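Local coordinates for protein titin (Homo sapiens, PDB 5JDD) that is a giant muscle protein whose tandem immunoglobulin domains probably contribute to the elasticity of the I-band, and which probably also has protein kinase activity, at residues A[15-20]-A[65-70]. Residues are numbered along the deposited sequence; the frame is centred on the assembly and turned at random. Where two conformers were deposited one is given.
Sequences ALENAT and ISPSDA
Ile65 meets the turn Leu16–Ala19 with both its backbone and its side chain, a compact example of how one residue ties two loops of a β-sandwich. Ile65 N donates to Ala19 O at 2.9 Å, nearly straight (171°), while Ile65 O receives Asn18 N at 2.8 Å on a lone pair in the carbonyl plane. With chi1 at 61°, Ile65 CG1 sits between the backbone N and carbonyl carbon, and the extended chi2 carries Ile65 CD1 to 3.6 Å from Leu16 O and 4.0 Å from Ala15 CB. In Glu17, CG stands anti to the backbone N (chi1 -176°), and the outstretched chain passes Ile65 O and crosses the Pro67 ring obliquely, Glu17 OE2 lying 3.3 Å from Pro67 CD. Asn18 CB points away, but its ND2 returns to hydrogen-bond Asn64 OD1, just before Ile65. Asp69 OD2 accepts Ser66 N at 2.8 Å on its anti side, tilted from the carboxylate plane, and forms a salt bridge with Lys48, which would help hold the 3-10 turn. Ile65 and Ala15 also touch Val21 on strand 21-27. The turn after strand 13-16 is thereby joined to the E–F loop of an I-set immunoglobulin domain.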
loop_
_atom_site.group_PDB
_atom_site.type_symbol
_atom_site.label_atom_id
_atom_site.label_comp_id
_atom_site.label_asym_id
_atom_site.label_seq_id
_atom_site.Cartn_x
_atom_site.Cartn_y
_atom_site.Cartn_z
ATOM N N ALA A 15 -25.663 2.113 6.974
ATOM C CA ALA A 15 -25.208 2.448 5.637
ATOM C C ALA A 15 -23.880 3.182 5.677
ATOM O O ALA A 15 -23.518 3.800 6.686
ATOM C CB ALA A 15 -26.247 3.300 4.921
ATOM N N LEU A 16 -23.159 3.116 4.566
ATOM C CA LEU A 16 -21.896 3.815 4.423
ATOM C C LEU A 16 -22.102 5.313 4.273
ATOM O O LEU A 16 -23.082 5.760 3.673
ATOM C CB LEU A 16 -21.133 3.269 3.216
ATOM C CG LEU A 16 -20.276 2.055 3.553
ATOM C CD1 LEU A 16 -19.929 1.256 2.306
ATOM C CD2 LEU A 16 -19.009 2.532 4.246
ATOM N N GLU A 17 -21.167 6.079 4.824
ATOM C CA GLU A 17 -21.129 7.517 4.618
ATOM C C GLU A 17 -21.276 7.815 3.122
ATOM O O GLU A 17 -20.742 7.072 2.279
ATOM C CB GLU A 17 -19.809 8.070 5.166
ATOM C CG GLU A 17 -19.678 9.580 5.098
ATOM C CD GLU A 17 -18.498 10.123 5.889
ATOM O OE1 GLU A 17 -17.732 9.331 6.491
ATOM O OE2 GLU A 17 -18.345 11.363 5.913
ATOM N N ASN A 18 -22.037 8.869 2.814
ATOM C CA ASN A 18 -22.334 9.324 1.444
ATOM C C ASN A 18 -23.450 8.530 0.734
ATOM O O ASN A 18 -23.840 8.877 -0.378
ATOM C CB ASN A 18 -21.071 9.441 0.569
ATOM C CG ASN A 18 -19.999 10.319 1.197
ATOM O OD1 ASN A 18 -18.869 9.875 1.420
ATOM N ND2 ASN A 18 -20.350 11.567 1.490
ATOM N N ALA A 19 -23.985 7.497 1.382
ATOM C CA ALA A 19 -25.121 6.769 0.813
ATOM C C ALA A 19 -26.399 7.588 0.907
ATOM O O ALA A 19 -26.490 8.546 1.684
ATOM C CB ALA A 19 -25.322 5.427 1.504
ATOM N N THR A 20 -27.396 7.186 0.127
ATOM C CA THR A 20 -28.744 7.711 0.276
ATOM C C THR A 20 -29.601 6.600 0.869
ATOM O O THR A 20 -29.605 5.470 0.360
ATOM C CB THR A 20 -29.311 8.164 -1.068
ATOM O OG1 THR A 20 -28.582 9.316 -1.510
ATOM C CG2 THR A 20 -30.796 8.519 -0.935
ATOM N N ILE A 65 -25.479 10.890 3.087
ATOM C CA ILE A 65 -25.422 10.978 4.548
ATOM C C ILE A 65 -24.028 11.238 5.092
ATOM O O ILE A 65 -23.016 10.806 4.526
ATOM C CB ILE A 65 -26.013 9.741 5.256
ATOM C CG1 ILE A 65 -25.246 8.473 4.871
ATOM C CG2 ILE A 65 -27.505 9.592 4.947
ATOM C CD1 ILE A 65 -25.844 7.222 5.502
ATOM N N SER A 66 -23.999 11.987 6.188
ATOM C CA SER A 66 -22.758 12.253 6.898
ATOM C C SER A 66 -22.863 11.673 8.301
ATOM O O SER A 66 -23.954 11.320 8.760
ATOM C CB SER A 66 -22.482 13.757 6.963
ATOM O OG SER A 66 -23.490 14.427 7.692
ATOM N N PRO A 67 -21.723 11.540 8.989
ATOM C CA PRO A 67 -21.803 11.012 10.351
ATOM C C PRO A 67 -22.741 11.823 11.258
ATOM O O PRO A 67 -23.338 11.254 12.180
ATOM C CB PRO A 67 -20.355 11.109 10.837
ATOM C CG PRO A 67 -19.550 10.921 9.589
ATOM C CD PRO A 67 -20.326 11.623 8.510
ATOM N N SER A 68 -22.905 13.117 10.989
ATOM C CA SER A 68 -23.811 13.936 11.798
ATOM C C SER A 68 -25.286 13.543 11.641
ATOM O O SER A 68 -26.130 13.918 12.464
ATOM C CB SER A 68 -23.617 15.424 11.494
ATOM O OG SER A 68 -23.953 15.723 10.153
ATOM N N ASP A 69 -25.602 12.781 10.595
ATOM C CA ASP A 69 -26.973 12.327 10.374
ATOM C C ASP A 69 -27.308 11.087 11.196
ATOM O O ASP A 69 -28.463 10.665 11.260
ATOM C CB ASP A 69 -27.207 12.011 8.901
ATOM C CG ASP A 69 -27.110 13.228 8.022
ATOM O OD1 ASP A 69 -27.745 14.257 8.338
ATOM O OD2 ASP A 69 -26.387 13.159 7.010
ATOM N N ALA A 70 -26.294 10.499 11.824
ATOM C CA ALA A 70 -26.530 9.319 12.639
ATOM C C ALA A 70 -27.471 9.643 13.789
ATOM O O ALA A 70 -27.547 10.785 14.254
ATOM C CB ALA A 70 -25.221 8.765 13.162
#